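Local atomic coordinates of lipid II:glycine glycyltransferase (Staphylococcus aureus, PDB entry 6SNR), a protein that is thought to attach the first glycine of the pentaglycine cross-bridge to the lysine of lipid II, using glycyl-tRNA as donor, in peptidoglycan synthesis. Residues K236-I239 with A240-N243; K283-D286 with L287-D290. One frame throughout, in Å; residues are numbered along the deposited sequence.

Following the chain from the N terminus, strand 226-233 leads into helix 235-262, whose first two turns hold interaction 1 (236-239 with 240-243). The helix then turns back through a short connection into helix 267-297, where interaction 2 (283-286 with 287-290) lies nearer the C-terminal end. Strand 302-312 follows and rejoins the sheet beside strand 226-233. Both contacts are local, made within one helix, so neither encloses a loop; they come in series, without nesting or crossing. The hairpin places them side by side, centres about 10 Å apart: N243 OD1 and K288 NZ are 2.8 Å apart, probably hydrogen-bonded, and V242 packs on N284 and L287.

Interaction 1 of 2, residues K236-I239 with A240-N243; sequences KENI and AKVN
One face of the N243 amide looks onto I239, whose O lies almost straight over the amide carbon, 3.4 Å from N243 CG. I239 CG2 is on that same side of the amide plane, displaced toward the nitrogen end, with N243 ND2 3.9 Å away. A second amide, that of N238, has the K241 chain over one face: K241 CE stands 4.4 Å above N238 CG, a loose hydrocarbon cover, while N238 ND2 bonds to the carbonyl of G178. N243 OD1 has its polar partner in K288 of helix 267-297, a bond that would restrain the turn of the amide. The side chains of I239 and N243 run side by side in the same direction. With CG placed next to the backbone N (chi1 -73°), the N243 amide folds back over the preceding turn, and I239 turns its CG2 branch toward it.

Beneath these groups the helix backbone is regular. N243 N donates to I239 O over 2.9 Å in a nearly straight bond (164° at the hydrogen), so this carbonyl accepts a helix bond while also lying under the amide. V242 N reaches N238 O at 2.9 Å, and V242 CG2 packs 3.4 Å from that same N238 O. A240 N bonds to K236 O at 3.0 Å.

N238 and I239 touch L291 of helix 267-297, while K236 forms a salt bridge with E295 of that helix. E237 N donates to D234 OD2, just ahead of the helix. The i to i+4 ladder thus forms the opening turns of one arm of the antiparallel helical hairpin that projects from the globular body, a coiled-coil arm as in the related FemA of S. aureus.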
loop_
_atom_site.group_PDB
_atom_site.type_symbol
_atom_site.label_atom_id
_atom_site.label_comp_id
_atom_site.label_asym_id
_atom_site.label_seq_id
_atom_site.Cartn_x
_atom_site.Cartn_y
_atom_site.Cartn_z
ATOM N N LYS A 236 -26.852 -8.129 11.067
ATOM C CA LYS A 236 -28.098 -8.215 10.284
ATOM C C LYS A 236 -27.904 -8.860 8.931
ATOM O O LYS A 236 -28.714 -9.691 8.499
ATOM C CB LYS A 236 -28.703 -6.835 10.046
ATOM C CG LYS A 236 -29.491 -6.291 11.201
ATOM C CD LYS A 236 -30.270 -5.051 10.788
ATOM C CE LYS A 236 -30.868 -4.329 11.987
ATOM N NZ LYS A 236 -29.851 -3.957 13.019
ATOM N N GLU A 237 -26.842 -8.462 8.227
ATOM C CA GLU A 237 -26.589 -9.027 6.927
ATOM C C GLU A 237 -26.373 -10.536 7.047
ATOM O O GLU A 237 -26.881 -11.309 6.237
ATOM C CB GLU A 237 -25.357 -8.397 6.268
ATOM C CG GLU A 237 -25.517 -6.949 5.804
ATOM C CD GLU A 237 -24.368 -6.520 4.892
ATOM O OE1 GLU A 237 -23.257 -7.076 5.013
ATOM O OE2 GLU A 237 -24.572 -5.644 4.036
ATOM N N ASN A 238 -25.625 -10.936 8.063
ATOM C CA ASN A 238 -25.252 -12.345 8.219
ATOM C C ASN A 238 -26.440 -13.190 8.624
ATOM O O ASN A 238 -26.562 -14.320 8.145
ATOM C CB ASN A 238 -24.124 -12.521 9.194
ATOM C CG ASN A 238 -22.815 -11.967 8.667
ATOM O OD1 ASN A 238 -22.799 -11.140 7.746
ATOM N ND2 ASN A 238 -21.729 -12.440 9.219
ATOM N N ILE A 239 -27.300 -12.619 9.457
ATOM C CA ILE A 239 -28.595 -13.246 9.822
ATOM C C ILE A 239 -29.451 -13.490 8.563
ATOM O O ILE A 239 -30.006 -14.570 8.366
ATOM C CB ILE A 239 -29.351 -12.423 10.909
ATOM C CG1 ILE A 239 -28.570 -12.496 12.242
ATOM C CG2 ILE A 239 -30.812 -12.908 11.040
ATOM C CD1 ILE A 239 -28.976 -11.544 13.354
ATOM N N ALA A 240 -29.526 -12.509 7.665
ATOM C CA ALA A 240 -30.208 -12.726 6.391
ATOM C C ALA A 240 -29.617 -13.865 5.585
ATOM O O ALA A 240 -30.357 -14.643 4.984
ATOM C CB ALA A 240 -30.212 -11.434 5.572
ATOM N N LYS A 241 -28.283 -13.958 5.545
ATOM C CA LYS A 241 -27.604 -15.048 4.883
ATOM C C LYS A 241 -28.011 -16.391 5.551
ATOM O O LYS A 241 -28.221 -17.357 4.851
ATOM C CB LYS A 241 -26.083 -14.846 4.953
ATOM C CG LYS A 241 -25.197 -15.933 4.357
ATOM C CD LYS A 241 -23.701 -15.563 4.375
ATOM C CE LYS A 241 -23.166 -15.292 5.792
ATOM N NZ LYS A 241 -21.740 -15.682 6.025
ATOM N N VAL A 242 -28.072 -16.429 6.884
ATOM C CA VAL A 242 -28.406 -17.680 7.588
ATOM C C VAL A 242 -29.844 -18.081 7.257
ATOM O O VAL A 242 -30.102 -19.233 6.973
ATOM C CB VAL A 242 -28.167 -17.573 9.108
ATOM C CG1 VAL A 242 -28.741 -18.803 9.843
ATOM C CG2 VAL A 242 -26.688 -17.433 9.402
ATOM N N ASN A 243 -30.753 -17.121 7.236
ATOM C CA ASN A 243 -32.154 -17.397 6.908
ATOM C C ASN A 243 -32.287 -18.002 5.521
ATOM O O ASN A 243 -33.075 -18.931 5.295
ATOM C CB ASN A 243 -32.998 -16.132 7.030
ATOM C CG ASN A 243 -33.239 -15.729 8.462
ATOM O OD1 ASN A 243 -33.174 -16.567 9.360
ATOM N ND2 ASN A 243 -33.493 -14.438 8.700
#

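Interaction 2 of 2, residues K283-D286 with L287-D290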
loop_
_atom_site.group_PDB
_atom_site.type_symbol
_atom_site.label_atom_id
_atom_site.label_comp_id
_atom_site.label_asym_id
_atom_site.label_seq_id
_atom_site.Cartn_x
_atom_site.Cartn_y
_atom_site.Cartn_z
ATOM N N LYS A 283 -27.417 -26.240 13.622
ATOM C CA LYS A 283 -26.221 -25.414 13.796
ATOM C C LYS A 283 -26.454 -23.993 13.328
ATOM O O LYS A 283 -26.017 -23.028 13.950
ATOM C CB LYS A 283 -25.035 -26.018 13.054
ATOM C CG LYS A 283 -24.465 -27.254 13.741
ATOM C CD LYS A 283 -23.279 -27.819 12.974
ATOM C CE LYS A 283 -22.620 -28.949 13.728
ATOM N NZ LYS A 283 -21.542 -28.391 14.590
ATOM N N ASN A 284 -27.119 -23.860 12.193
ATOM C CA ASN A 284 -27.470 -22.528 11.706
ATOM C C ASN A 284 -28.370 -21.767 12.640
ATOM O O ASN A 284 -28.234 -20.546 12.853
ATOM C CB ASN A 284 -28.082 -22.630 10.306
ATOM C CG ASN A 284 -27.021 -22.604 9.226
ATOM O OD1 ASN A 284 -26.355 -21.590 9.070
ATOM N ND2 ASN A 284 -26.860 -23.691 8.485
ATOM N N GLU A 285 -29.305 -22.487 13.284
ATOM C CA GLU A 285 -30.144 -21.809 14.251
ATOM C C GLU A 285 -29.365 -21.293 15.488
ATOM O O GLU A 285 -29.645 -20.211 16.001
ATOM C CB GLU A 285 -31.380 -22.673 14.610
ATOM C CG GLU A 285 -32.422 -21.853 15.378
ATOM C CD GLU A 285 -33.344 -20.996 14.513
ATOM O OE1 GLU A 285 -33.220 -21.016 13.267
ATOM O OE2 GLU A 285 -34.183 -20.255 15.087
ATOM N N ASP A 286 -28.399 -22.074 15.943
ATOM C CA ASP A 286 -27.542 -21.703 17.035
ATOM C C ASP A 286 -26.748 -20.445 16.627
ATOM O O ASP A 286 -26.606 -19.511 17.418
ATOM C CB ASP A 286 -26.538 -22.799 17.369
ATOM C CG ASP A 286 -27.165 -24.018 18.045
ATOM O OD1 ASP A 286 -28.270 -23.922 18.599
ATOM O OD2 ASP A 286 -26.486 -25.055 18.031
ATOM N N LEU A 287 -26.269 -20.431 15.394
ATOM C CA LEU A 287 -25.509 -19.251 14.902
ATOM C C LEU A 287 -26.388 -18.009 14.850
ATOM O O LEU A 287 -25.952 -16.915 15.176
ATOM C CB LEU A 287 -24.928 -19.522 13.514
ATOM C CG LEU A 287 -24.186 -18.386 12.795
ATOM C CD1 LEU A 287 -23.048 -17.927 13.676
ATOM C CD2 LEU A 287 -23.693 -18.906 11.459
ATOM N N LYS A 288 -27.636 -18.171 14.439
ATOM C CA LYS A 288 -28.574 -17.067 14.367
ATOM C C LYS A 288 -28.718 -16.438 15.752
ATOM O O LYS A 288 -28.636 -15.217 15.908
ATOM C CB LYS A 288 -29.924 -17.534 13.837
ATOM C CG LYS A 288 -30.929 -16.437 13.638
ATOM C CD LYS A 288 -32.038 -16.889 12.682
ATOM C CE LYS A 288 -33.255 -15.981 12.811
ATOM N NZ LYS A 288 -34.350 -16.439 11.927
ATOM N N ARG A 289 -28.830 -17.275 16.785
ATOM C CA ARG A 289 -28.881 -16.771 18.164
ATOM C C ARG A 289 -27.632 -15.944 18.534
ATOM O O ARG A 289 -27.736 -14.912 19.183
ATOM C CB ARG A 289 -29.023 -17.904 19.204
ATOM C CG ARG A 289 -30.327 -18.699 19.147
ATOM C CD ARG A 289 -31.535 -17.893 19.595
ATOM N NE ARG A 289 -32.129 -17.120 18.498
ATOM C CZ ARG A 289 -32.865 -17.640 17.515
ATOM N NH1 ARG A 289 -33.106 -18.949 17.464
ATOM N NH2 ARG A 289 -33.350 -16.845 16.548
ATOM N N ASP A 290 -26.471 -16.453 18.159
ATOM C CA ASP A 290 -25.189 -15.807 18.509
ATOM C C ASP A 290 -25.092 -14.451 17.791
ATOM O O ASP A 290 -24.678 -13.446 18.404
ATOM C CB ASP A 290 -23.999 -16.702 18.143
ATOM C CG ASP A 290 -23.967 -18.030 18.892
ATOM O OD1 ASP A 290 -24.629 -18.187 19.935
ATOM O OD2 ASP A 290 -23.187 -18.909 18.457
HETATM O O HOH W 1 -35.355 -17.705 14.674
#
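E285 swings its CG anti to the backbone N (chi1 -167°) and then bends at chi2 (82°), which carries its carboxylate along the helix to R289. The R289 chain, folded at both chi2 and chi3, brings its guanidinium back to meet it, and the two side chains cross obliquely. R289 NH1 donates to E285 OE2 at 2.9 Å, a hydrogen-bonded salt bridge of i to i+4 type. OE2 lies at the edge of the guanidinium, in its plane, whereas the NH1 donor stands above the carboxylate plane; the two planes are 65° apart. The backbone O of E285 lies over one face of the guanidinium.

A water closes the assembly on the other nitrogen: it accepts from R289 NH2 at 2.9 Å, donates to E285 OE2 at 2.8 Å, and takes a weak bond from K288 NZ, whose main partner is N243. OE2 is therefore gripped twice, by arginine and by water. R289 NE forms a further salt bridge with E292, so the arginine spans acidic groups one turn before it and three residues after it, which probably steadies its positive charge.

Backbone bonds underlie this surface cluster: R289 N to E285 O at 3.1 Å and K288 N to N284 O at 2.9 Å.

Whereas E285 and R289 form a surface salt bridge, N284 packs against E245, L246 and L249. N284 and K288 thus join helix 267-297 to the antiparallel helix 235-262, in the hairpin inserted between neighbouring strands 226-233 and 302-312.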